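Local coordinates for 11R-lipoxygenase (Gersemia fruticosa, PDB 3VF1), which is a calcium-dependent non-heme iron lipoxygenase that probably adds molecular oxygen to polyunsaturated fatty acids, at residues A[226-229]-A[230-233]; A[244-247]-A[248-251]. All coordinates share one frame; numbering follows the deposited sequence.

Contact 1: residues A[226-229]-A[230-233]; sequences WDCL and EDFR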
loop_
_atom_site.group_PDB
_atom_site.type_symbol
_atom_site.label_atom_id
_atom_site.label_comp_id
_atom_site.label_asym_id
_atom_site.label_seq_id
_atom_site.Cartn_x
_atom_site.Cartn_y
_atom_site.Cartn_z
ATOM N N TRP A 226 0.765 25.609 -21.228
ATOM C CA TRP A 226 0.799 24.739 -22.389
ATOM C C TRP A 226 -0.056 25.396 -23.463
ATOM O O TRP A 226 -1.094 25.984 -23.159
ATOM C CB TRP A 226 0.258 23.352 -22.049
ATOM C CG TRP A 226 1.131 22.582 -21.111
ATOM C CD1 TRP A 226 0.991 22.481 -19.758
ATOM C CD2 TRP A 226 2.284 21.807 -21.456
ATOM N NE1 TRP A 226 1.986 21.689 -19.239
ATOM C CE2 TRP A 226 2.792 21.262 -20.261
ATOM C CE3 TRP A 226 2.936 21.520 -22.659
ATOM C CZ2 TRP A 226 3.920 20.448 -20.233
ATOM C CZ3 TRP A 226 4.056 20.711 -22.629
ATOM C CH2 TRP A 226 4.537 20.184 -21.424
ATOM N N ASP A 227 0.383 25.311 -24.713
ATOM C CA ASP A 227 -0.325 25.966 -25.807
ATOM C C ASP A 227 -1.729 25.392 -25.969
ATOM O O ASP A 227 -2.692 26.134 -26.154
ATOM C CB ASP A 227 0.456 25.824 -27.114
ATOM C CG ASP A 227 1.818 26.490 -27.052
ATOM O OD1 ASP A 227 1.916 27.594 -26.475
ATOM O OD2 ASP A 227 2.789 25.904 -27.574
ATOM N N CYS A 228 -1.840 24.069 -25.896
ATOM C CA CYS A 228 -3.135 23.409 -26.002
ATOM C C CYS A 228 -3.152 22.089 -25.234
ATOM O O CYS A 228 -2.112 21.595 -24.799
ATOM C CB CYS A 228 -3.498 23.173 -27.470
ATOM S SG CYS A 228 -2.420 22.014 -28.330
ATOM N N LEU A 229 -4.346 21.525 -25.082
ATOM C CA LEU A 229 -4.552 20.327 -24.279
ATOM C C LEU A 229 -3.777 19.127 -24.814
ATOM O O LEU A 229 -3.357 18.259 -24.046
ATOM C CB LEU A 229 -6.044 19.994 -24.226
ATOM C CG LEU A 229 -6.908 21.027 -23.497
ATOM C CD1 LEU A 229 -8.378 20.864 -23.850
ATOM C CD2 LEU A 229 -6.707 20.913 -21.994
ATOM N N GLU A 230 -3.586 19.079 -26.127
ATOM C CA GLU A 230 -2.936 17.937 -26.758
ATOM C C GLU A 230 -1.430 17.916 -26.509
ATOM O O GLU A 230 -0.783 16.886 -26.697
ATOM C CB GLU A 230 -3.211 17.933 -28.262
ATOM C CG GLU A 230 -4.687 17.894 -28.615
ATOM C CD GLU A 230 -5.421 16.763 -27.920
ATOM O OE1 GLU A 230 -5.496 15.657 -28.495
ATOM O OE2 GLU A 230 -5.922 16.980 -26.796
ATOM N N ASP A 231 -0.875 19.046 -26.082
ATOM C CA ASP A 231 0.565 19.148 -25.865
ATOM C C ASP A 231 1.025 18.416 -24.605
ATOM O O ASP A 231 2.221 18.187 -24.420
ATOM C CB ASP A 231 0.998 20.614 -25.803
ATOM C CG ASP A 231 1.056 21.264 -27.174
ATOM O OD1 ASP A 231 1.134 20.532 -28.183
ATOM O OD2 ASP A 231 1.032 22.510 -27.242
ATOM N N PHE A 232 0.084 18.053 -23.740
ATOM C CA PHE A 232 0.420 17.279 -22.551
ATOM C C PHE A 232 0.998 15.915 -22.929
ATOM O O PHE A 232 1.690 15.284 -22.132
ATOM C CB PHE A 232 -0.804 17.103 -21.650
ATOM C CG PHE A 232 -1.074 18.284 -20.760
ATOM C CD1 PHE A 232 -0.264 18.542 -19.666
ATOM C CD2 PHE A 232 -2.141 19.131 -21.011
ATOM C CE1 PHE A 232 -0.507 19.626 -18.844
ATOM C CE2 PHE A 232 -2.390 20.216 -20.190
ATOM C CZ PHE A 232 -1.571 20.464 -19.106
ATOM N N ARG A 233 0.716 15.469 -24.150
ATOM C CA ARG A 233 1.244 14.201 -24.647
ATOM C C ARG A 233 2.763 14.247 -24.811
ATOM O O ARG A 233 3.405 13.210 -24.984
ATOM C CB ARG A 233 0.588 13.841 -25.983
ATOM C CG ARG A 233 -0.905 13.567 -25.884
ATOM C CD ARG A 233 -1.607 13.788 -27.217
ATOM N NE ARG A 233 -1.528 12.627 -28.103
ATOM C CZ ARG A 233 -2.527 11.774 -28.338
ATOM N NH1 ARG A 233 -3.711 11.930 -27.758
ATOM N NH2 ARG A 233 -2.343 10.755 -29.164
HETATM O O HOH W 1 2.662 23.921 -25.458
#

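Contact 2: residues A[244-247]-A[248-251]; sequences LPHA and AEYW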
loop_
_atom_site.group_PDB
_atom_site.type_symbol
_atom_site.label_atom_id
_atom_site.label_comp_id
_atom_site.label_asym_id
_atom_site.label_seq_id
_atom_site.Cartn_x
_atom_site.Cartn_y
_atom_site.Cartn_z
ATOM N N LEU A 244 1.887 5.832 -24.033
ATOM C CA LEU A 244 0.810 6.814 -23.971
ATOM C C LEU A 244 -0.428 6.229 -23.300
ATOM O O LEU A 244 -0.973 5.227 -23.767
ATOM C CB LEU A 244 0.448 7.284 -25.382
ATOM C CG LEU A 244 -0.635 8.361 -25.469
ATOM C CD1 LEU A 244 -0.054 9.732 -25.152
ATOM C CD2 LEU A 244 -1.295 8.354 -26.838
ATOM N N PRO A 245 -0.882 6.852 -22.202
ATOM C CA PRO A 245 -2.104 6.385 -21.539
ATOM C C PRO A 245 -3.306 6.446 -22.473
ATOM O O PRO A 245 -3.376 7.340 -23.315
ATOM C CB PRO A 245 -2.286 7.378 -20.389
ATOM C CG PRO A 245 -0.941 7.964 -20.162
ATOM C CD PRO A 245 -0.280 8.000 -21.502
ATOM N N HIS A 246 -4.236 5.510 -22.327
ATOM C CA HIS A 246 -5.450 5.521 -23.132
ATOM C C HIS A 246 -6.257 6.786 -22.859
ATOM O O HIS A 246 -7.005 7.252 -23.718
ATOM C CB HIS A 246 -6.299 4.279 -22.849
ATOM C CG HIS A 246 -5.705 3.010 -23.377
ATOM N ND1 HIS A 246 -5.132 2.060 -22.559
ATOM C CD2 HIS A 246 -5.587 2.539 -24.640
ATOM C CE1 HIS A 246 -4.692 1.055 -23.296
ATOM N NE2 HIS A 246 -4.956 1.322 -24.562
ATOM N N ALA A 247 -6.095 7.338 -21.659
ATOM C CA ALA A 247 -6.766 8.579 -21.286
ATOM C C ALA A 247 -6.558 9.655 -22.349
ATOM O O ALA A 247 -7.473 10.415 -22.665
ATOM C CB ALA A 247 -6.259 9.066 -19.937
ATOM N N ALA A 248 -5.352 9.711 -22.904
ATOM C CA ALA A 248 -5.021 10.690 -23.935
ATOM C C ALA A 248 -6.013 10.642 -25.096
ATOM O O ALA A 248 -6.225 11.640 -25.786
ATOM C CB ALA A 248 -3.607 10.456 -24.447
ATOM N N GLU A 249 -6.623 9.479 -25.301
ATOM C CA GLU A 249 -7.487 9.253 -26.451
ATOM C C GLU A 249 -8.975 9.323 -26.104
ATOM O O GLU A 249 -9.815 9.398 -27.000
ATOM C CB GLU A 249 -7.175 7.883 -27.056
ATOM C CG GLU A 249 -5.694 7.636 -27.300
ATOM C CD GLU A 249 -5.365 6.163 -27.475
ATOM O OE1 GLU A 249 -5.985 5.326 -26.780
ATOM O OE2 GLU A 249 -4.489 5.841 -28.308
ATOM N N TYR A 250 -9.302 9.296 -24.813
ATOM C CA TYR A 250 -10.697 9.186 -24.388
ATOM C C TYR A 250 -11.144 10.235 -23.363
ATOM O O TYR A 250 -12.339 10.372 -23.106
ATOM C CB TYR A 250 -10.943 7.801 -23.782
ATOM C CG TYR A 250 -10.901 6.653 -24.767
ATOM C CD1 TYR A 250 -12.027 6.297 -25.495
ATOM C CD2 TYR A 250 -9.742 5.912 -24.950
ATOM C CE1 TYR A 250 -11.999 5.243 -26.387
ATOM C CE2 TYR A 250 -9.702 4.856 -25.843
ATOM C CZ TYR A 250 -10.834 4.527 -26.559
ATOM O OH TYR A 250 -10.804 3.474 -27.446
ATOM N N TRP A 251 -10.200 10.970 -22.783
ATOM C CA TRP A 251 -10.482 11.777 -21.594
ATOM C C TRP A 251 -11.670 12.737 -21.743
ATOM O O TRP A 251 -12.326 13.067 -20.755
ATOM C CB TRP A 251 -9.237 12.559 -21.166
ATOM C CG TRP A 251 -8.945 13.750 -22.019
ATOM C CD1 TRP A 251 -8.303 13.762 -23.225
ATOM C CD2 TRP A 251 -9.277 15.111 -21.728
ATOM N NE1 TRP A 251 -8.217 15.048 -23.701
ATOM C CE2 TRP A 251 -8.808 15.895 -22.800
ATOM C CE3 TRP A 251 -9.926 15.744 -20.663
ATOM C CZ2 TRP A 251 -8.969 17.277 -22.841
ATOM C CZ3 TRP A 251 -10.084 17.117 -20.704
ATOM C CH2 TRP A 251 -9.608 17.869 -21.784
#

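Contact 1: residues A[226-229]-A[230-233]
E230 starts the second half of this tight turn, with its CB 4.2 Å from C228 SG. Its chain bends about the CB-CG bond, and the carboxylate comes back beside L229. OE2 also has a long, weak ion pair with R252. D231 makes the main backbone link: its N donates to C228 O (3.1 Å, 155° at the hydrogen). Its carboxylate reaches back beside the sulfur of C228, and OD2 packs against D227 CB at 3.4 Å. A water accepts from D227 N and donates to D231 OD2, 2.8 Å from each. It bridges two residues whose carboxylates lie close, OD2 of D227 and OD2 of D231 being 3.8 Å apart. Such a pair would probably disfavour full charge on both groups. F232 has a weak backbone bond from N to L229 O. Its ring runs obliquely over one face of the W226 indole; the planes of the five-membered ring and the phenyl ring are 43° apart. CE1 of F232 is 3.3 Å from NE1 of W226. W226 CG lies anti to its own carbonyl carbon (chi1 -68°), and from there the indole crosses D231 and F232 at a slant. An alanine here is likely to strip the face that the F232 ring leans on and let that phenyl ring shift. R233 N bonds to E230 O, so i to i+3 bonds run through the segment. This is the bonding pattern of a 3-10 helix, entered here from an extended C228.

Contact 2: residues A[244-247]-A[248-251]
L244 and A248 meet at the start of a short, weakly bonded helical turn around A248-Y250 that follows the extended pair L244-P245. Backbone bonds shape the turn. A248 N donates to P245 O, and E249 N to H246 O at 2.8 Å, both i to i+3 as in a 3-10 helix. A247 O takes two donors, Y250 N at 3.0 Å and W251 N at 2.8 Å, so this one oxygen takes both an i+3 and an i+4 bond. The apolar contact is small. L244 has CG opposite its backbone N (chi1 -178°), and its CD1 sits 3.7 Å from A248 CB. H246, E249 and Y250 lie on the more open side, while W251 is buried. E249 is extended beyond CG and brings OE1 to the edge of the H246 ring, near its plane, 3.5 Å from CD2. H246 NE2 is 4.7 Å from that OE1, too far for a direct bond. Y250 and W251 place ring edges against backbone oxygens. W251 CG sits between its backbone N and carbonyl carbon (chi1 76°), which brings CD1 to 3.5 Å from A247 O. On the tyrosine, CD2 of Y250 lies 3.3 Å from H246 O, in the plane of the phenol ring.

In the fold
Contact 1 comes first along the chain and contact 2 follows, and their centres are about 13 Å apart. They touch directly. R233 of contact 1 reaches over contact 2, with NH1 3.2 Å from A248 O and NH2 3.5 Å from L244 CD2, in packing contact. L229 CD1 also lies 3.8 Å from W251 CZ2. The two turns share a neighbouring loop: F232 meets H589 and P590, while W251 meets F588 and A247 touches N591. Contact 1 also packs on helices 609-615 and 619-632, and contact 2 on helix 254-263. Both lie away from the iron site of H392, H397, H575, N579 and I698, and are structural packing in the lipoxygenase domain.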